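PDB 4JM1: BDI-0842-like domain-containing protein from Parabacteroides distasonis, which is of unknown function, a small alpha/beta protein whose fold resembles the prodomain of alpha-lytic protease. Local coordinates for residues A2-K16 with V19-A31. Numbering follows the deposited sequence.
Sequences ADKYIDTITGFSCEK and VTDNGFLVIAIDA
Two backbone hydrogen bonds fix the register where Cys-14 to Lys-16 meet strand 24-29. Ala-28 N donates to Lys-16 O over 2.8 Å at an N-H...O angle of 168°, and Glu-15 N donates to Ala-28 O over 2.9 Å. Since Glu-15 and Lys-16 both face Ala-28, this is a classic beta bulge at the start of edge strand 16-19. Just before it, Cys-14 CB presses on Ile-27 CG2 at 3.4 Å, a close carbon-carbon approach; chi1 of 70° swings SG to the same methyl.

Helix 3-9 adds Tyr-5, Ile-6 and Ile-9 to the apolar packing. The side chains of Ile-9 and Ile-27 cross at about a right angle and meet through their CD1 methyls, 4.0 Å apart. Leu-25 divides its methyls: CD2 reaches the Tyr-5 ring edge at CE2 (3.9 Å), while CD1 lies against Ile-6 CG1, the two side chains sliding past each other in opposite senses. Just ahead of the helix, Ala-2 CB abuts Val-19 CG2 equally closely (3.4 Å).

Further out, Phe-44 of helix 38-50 packs on Tyr-5 and Ile-27, and Tyr-5 OH is hydrogen-bonded to Glu-47 OE1. Beyond the bulge Glu-15 OE2 comes within 4.2 Å of Asp-30 OD2, a like-charge proximity probably eased by the Asp-30 salt bridge to Lys-65. The axes of helix 3-9 and strand 24-29 are nearly parallel (9°) and 11.3 Å apart at closest approach, consistent with helices packed against the mixed four-stranded sheet of an alpha-lytic protease prodomain-like fold.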
loop_
_atom_site.group_PDB
_atom_site.type_symbol
_atom_site.label_atom_id
_atom_site.label_comp_id
_atom_site.label_asym_id
_atom_site.label_seq_id
_atom_site.Cartn_x
_atom_site.Cartn_y
_atom_site.Cartn_z
ATOM N N ALA A 2 -10.521 -6.084 0.312
ATOM C CA ALA A 2 -9.092 -6.256 0.477
ATOM C C ALA A 2 -8.661 -6.784 1.846
ATOM O O ALA A 2 -7.466 -6.971 2.070
ATOM C CB ALA A 2 -8.385 -4.920 0.192
ATOM N N ASP A 3 -9.594 -6.987 2.773
ATOM C CA ASP A 3 -9.218 -7.341 4.159
ATOM C C ASP A 3 -8.392 -8.617 4.261
ATOM O O ASP A 3 -7.449 -8.670 5.027
ATOM C CB ASP A 3 -10.440 -7.491 5.079
ATOM C CG ASP A 3 -11.122 -6.160 5.427
ATOM O OD1 ASP A 3 -10.616 -5.068 5.086
ATOM O OD2 ASP A 3 -12.184 -6.219 6.084
ATOM N N LYS A 4 -8.753 -9.654 3.518
ATOM C CA LYS A 4 -8.011 -10.906 3.626
ATOM C C LYS A 4 -6.586 -10.757 3.112
ATOM O O LYS A 4 -5.632 -11.257 3.735
ATOM C CB LYS A 4 -8.745 -12.055 2.942
ATOM C CG LYS A 4 -10.051 -12.355 3.756
ATOM C CD LYS A 4 -10.879 -13.512 3.317
ATOM C CE LYS A 4 -12.054 -13.669 4.324
ATOM N NZ LYS A 4 -13.004 -14.739 3.932
ATOM N N TYR A 5 -6.443 -10.049 1.999
ATOM C CA TYR A 5 -5.101 -9.774 1.472
ATOM C C TYR A 5 -4.268 -8.932 2.441
ATOM O O TYR A 5 -3.132 -9.287 2.751
ATOM C CB TYR A 5 -5.182 -9.122 0.081
ATOM C CG TYR A 5 -3.825 -8.807 -0.504
ATOM C CD1 TYR A 5 -2.950 -9.811 -0.879
ATOM C CD2 TYR A 5 -3.383 -7.491 -0.630
ATOM C CE1 TYR A 5 -1.683 -9.521 -1.373
ATOM C CE2 TYR A 5 -2.131 -7.207 -1.136
ATOM C CZ TYR A 5 -1.270 -8.207 -1.472
ATOM O OH TYR A 5 -0.028 -7.925 -1.968
ATOM N N ILE A 6 -4.861 -7.847 2.940
ATOM C CA ILE A 6 -4.165 -6.989 3.899
ATOM C C ILE A 6 -3.726 -7.819 5.129
ATOM O O ILE A 6 -2.596 -7.686 5.620
ATOM C CB ILE A 6 -5.062 -5.798 4.318
ATOM C CG1 ILE A 6 -5.135 -4.803 3.149
ATOM C CG2 ILE A 6 -4.506 -5.093 5.589
ATOM C CD1 ILE A 6 -6.171 -3.737 3.333
ATOM N N ASP A 7 -4.645 -8.659 5.622
ATOM C CA ASP A 7 -4.316 -9.474 6.800
ATOM C C ASP A 7 -3.247 -10.533 6.552
ATOM O O ASP A 7 -2.659 -11.062 7.499
ATOM C CB ASP A 7 -5.576 -10.058 7.450
ATOM C CG ASP A 7 -6.506 -8.998 8.035
ATOM O OD1 ASP A 7 -6.076 -7.825 8.189
ATOM O OD2 ASP A 7 -7.681 -9.359 8.338
ATOM N N THR A 8 -2.989 -10.859 5.290
ATOM C CA THR A 8 -1.920 -11.781 4.923
ATOM C C THR A 8 -0.569 -11.084 4.767
ATOM O O THR A 8 0.455 -11.654 5.119
ATOM C CB THR A 8 -2.305 -12.573 3.688
ATOM O OG1 THR A 8 -3.481 -13.337 3.976
ATOM C CG2 THR A 8 -1.202 -13.538 3.240
ATOM N N ILE A 9 -0.558 -9.869 4.241
ATOM C CA ILE A 9 0.707 -9.176 4.031
ATOM C C ILE A 9 1.180 -8.408 5.272
ATOM O O ILE A 9 2.372 -8.108 5.371
ATOM C CB ILE A 9 0.683 -8.227 2.794
ATOM C CG1 ILE A 9 -0.309 -7.068 2.961
ATOM C CG2 ILE A 9 0.361 -9.002 1.502
ATOM C CD1 ILE A 9 -0.150 -5.969 1.873
ATOM N N THR A 10 0.252 -8.057 6.184
ATOM C CA THR A 10 0.608 -7.252 7.351
ATOM C C THR A 10 1.572 -8.010 8.261
ATOM O O THR A 10 1.290 -9.102 8.735
ATOM C CB THR A 10 -0.657 -6.793 8.111
ATOM O OG1 THR A 10 -1.407 -5.914 7.248
ATOM C CG2 THR A 10 -0.295 -6.043 9.387
ATOM N N GLY A 11 2.723 -7.383 8.514
ATOM C CA GLY A 11 3.773 -8.029 9.267
ATOM C C GLY A 11 4.479 -9.152 8.557
ATOM O O GLY A 11 5.209 -9.909 9.184
ATOM N N PHE A 12 4.202 -9.312 7.267
ATOM C CA PHE A 12 4.861 -10.301 6.428
ATOM C C PHE A 12 5.786 -9.591 5.426
ATOM O O PHE A 12 6.974 -9.798 5.433
ATOM C CB PHE A 12 3.841 -11.197 5.696
ATOM C CG PHE A 12 4.481 -12.136 4.760
ATOM C CD1 PHE A 12 5.172 -13.228 5.256
ATOM C CD2 PHE A 12 4.399 -11.948 3.386
ATOM C CE1 PHE A 12 5.806 -14.108 4.397
ATOM C CE2 PHE A 12 5.022 -12.837 2.506
ATOM C CZ PHE A 12 5.717 -13.924 3.015
ATOM N N SER A 13 5.202 -8.751 4.587
ATOM C CA SER A 13 5.912 -8.026 3.544
ATOM C C SER A 13 5.798 -6.497 3.691
ATOM O O SER A 13 6.329 -5.715 2.874
ATOM C CB SER A 13 5.419 -8.469 2.176
ATOM O OG SER A 13 4.020 -8.359 2.104
ATOM N N CYS A 14 5.106 -6.079 4.746
ATOM C CA CYS A 14 4.977 -4.687 5.104
ATOM C C CYS A 14 4.618 -4.602 6.579
ATOM O O CYS A 14 4.472 -5.645 7.232
ATOM C CB CYS A 14 3.925 -4.019 4.252
ATOM S SG CYS A 14 2.208 -4.565 4.622
ATOM N N GLU A 15 4.554 -3.393 7.135
ATOM C CA GLU A 15 4.182 -3.230 8.531
ATOM C C GLU A 15 2.720 -2.936 8.772
ATOM O O GLU A 15 2.177 -3.384 9.772
ATOM C CB GLU A 15 5.093 -2.222 9.233
ATOM C CG GLU A 15 6.521 -2.767 9.248
ATOM C CD GLU A 15 7.489 -2.106 10.188
ATOM O OE1 GLU A 15 7.073 -1.339 11.079
ATOM O OE2 GLU A 15 8.712 -2.390 10.017
ATOM N N LYS A 16 2.086 -2.216 7.844
ATOM C CA LYS A 16 0.670 -1.873 7.933
ATOM C C LYS A 16 0.186 -1.563 6.515
ATOM O O LYS A 16 0.974 -1.163 5.664
ATOM C CB LYS A 16 0.465 -0.672 8.877
ATOM C CG LYS A 16 -0.984 -0.391 9.273
ATOM C CD LYS A 16 -1.108 0.622 10.414
ATOM C CE LYS A 16 -2.581 1.015 10.657
ATOM N NZ LYS A 16 -2.871 1.674 11.999
ATOM N N VAL A 19 -6.814 -0.038 2.436
ATOM C CA VAL A 19 -7.474 0.566 1.267
ATOM C C VAL A 19 -8.174 1.837 1.716
ATOM O O VAL A 19 -8.856 1.882 2.740
ATOM C CB VAL A 19 -8.439 -0.420 0.587
ATOM C CG1 VAL A 19 -9.287 0.248 -0.529
ATOM C CG2 VAL A 19 -7.673 -1.617 0.019
ATOM N N THR A 20 -7.998 2.883 0.933
ATOM C CA THR A 20 -8.543 4.191 1.273
ATOM C C THR A 20 -9.810 4.438 0.448
ATOM O O THR A 20 -10.089 3.747 -0.562
ATOM C CB THR A 20 -7.470 5.288 1.049
ATOM O OG1 THR A 20 -6.972 5.233 -0.296
ATOM C CG2 THR A 20 -6.304 5.129 2.027
ATOM N N ASP A 21 -10.584 5.430 0.888
ATOM C CA ASP A 21 -11.890 5.683 0.260
ATOM C C ASP A 21 -11.792 6.035 -1.221
ATOM O O ASP A 21 -12.701 5.753 -2.007
ATOM C CB ASP A 21 -12.650 6.803 0.996
ATOM C CG ASP A 21 -13.128 6.389 2.397
ATOM O OD1 ASP A 21 -13.130 5.170 2.734
ATOM O OD2 ASP A 21 -13.482 7.314 3.174
ATOM N N ASN A 22 -10.668 6.621 -1.611
ATOM C CA ASN A 22 -10.459 7.008 -2.999
ATOM C C ASN A 22 -9.917 5.880 -3.869
ATOM O O ASN A 22 -9.578 6.110 -5.029
ATOM C CB ASN A 22 -9.549 8.244 -3.074
ATOM C CG ASN A 22 -8.134 7.982 -2.581
ATOM O OD1 ASN A 22 -7.804 6.879 -2.164
ATOM N ND2 ASN A 22 -7.299 9.026 -2.590
ATOM N N GLY A 23 -9.844 4.659 -3.313
ATOM C CA GLY A 23 -9.560 3.464 -4.095
ATOM C C GLY A 23 -8.135 2.975 -4.227
ATOM O O GLY A 23 -7.877 2.075 -5.014
ATOM N N PHE A 24 -7.217 3.562 -3.467
ATOM C CA PHE A 24 -5.833 3.101 -3.476
ATOM C C PHE A 24 -5.568 2.141 -2.322
ATOM O O PHE A 24 -6.143 2.261 -1.237
ATOM C CB PHE A 24 -4.848 4.278 -3.419
ATOM C CG PHE A 24 -4.828 5.107 -4.682
ATOM C CD1 PHE A 24 -5.684 6.173 -4.844
ATOM C CD2 PHE A 24 -3.971 4.810 -5.702
ATOM C CE1 PHE A 24 -5.679 6.939 -6.014
ATOM C CE2 PHE A 24 -3.953 5.569 -6.881
ATOM C CZ PHE A 24 -4.791 6.634 -7.026
ATOM N N LEU A 25 -4.652 1.221 -2.567
ATOM C CA LEU A 25 -4.100 0.355 -1.509
ATOM C C LEU A 25 -2.797 0.995 -1.067
ATOM O O LEU A 25 -1.866 1.125 -1.868
ATOM C CB LEU A 25 -3.867 -1.074 -2.011
ATOM C CG LEU A 25 -3.144 -2.028 -1.056
ATOM C CD1 LEU A 25 -3.837 -2.142 0.294
ATOM C CD2 LEU A 25 -3.007 -3.406 -1.739
ATOM N N VAL A 26 -2.768 1.414 0.191
ATOM C CA VAL A 26 -1.622 2.081 0.792
ATOM C C VAL A 26 -0.879 1.088 1.686
ATOM O O VAL A 26 -1.502 0.425 2.544
ATOM C CB VAL A 26 -2.027 3.304 1.609
ATOM C CG1 VAL A 26 -0.787 3.970 2.230
ATOM C CG2 VAL A 26 -2.821 4.311 0.743
ATOM N N ILE A 27 0.417 0.944 1.414
ATOM C CA ILE A 27 1.268 -0.012 2.090
ATOM C C ILE A 27 2.436 0.721 2.745
ATOM O O ILE A 27 3.192 1.419 2.063
ATOM C CB ILE A 27 1.734 -1.106 1.113
ATOM C CG1 ILE A 27 0.483 -1.847 0.540
ATOM C CG2 ILE A 27 2.681 -2.073 1.800
ATOM C CD1 ILE A 27 0.735 -2.850 -0.548
ATOM N N ALA A 28 2.572 0.526 4.060
ATOM C CA ALA A 28 3.603 1.189 4.860
ATOM C C ALA A 28 4.736 0.198 5.133
ATOM O O ALA A 28 4.501 -0.892 5.660
ATOM C CB ALA A 28 3.017 1.716 6.170
ATOM N N ILE A 29 5.953 0.608 4.783
ATOM C CA ILE A 29 7.167 -0.179 4.959
ATOM C C ILE A 29 8.196 0.577 5.815
ATOM O O ILE A 29 8.107 1.806 6.013
ATOM C CB ILE A 29 7.818 -0.556 3.581
ATOM C CG1 ILE A 29 8.250 0.707 2.818
ATOM C CG2 ILE A 29 6.853 -1.400 2.754
ATOM C CD1 ILE A 29 9.236 0.420 1.703
ATOM N N ASP A 30 9.158 -0.178 6.360
ATOM C CA ASP A 30 10.254 0.437 7.096
ATOM C C ASP A 30 11.325 0.924 6.104
ATOM O O ASP A 30 12.351 0.273 5.885
ATOM C CB ASP A 30 10.834 -0.550 8.114
ATOM C CG ASP A 30 11.795 0.109 9.086
ATOM O OD1 ASP A 30 11.823 1.362 9.194
ATOM O OD2 ASP A 30 12.531 -0.656 9.753
ATOM N N ALA A 31 11.065 2.069 5.491
ATOM C CA ALA A 31 11.865 2.554 4.376
ATOM C C ALA A 31 13.162 3.203 4.844
ATOM O O ALA A 31 13.178 3.954 5.798
ATOM C CB ALA A 31 11.064 3.558 3.557
#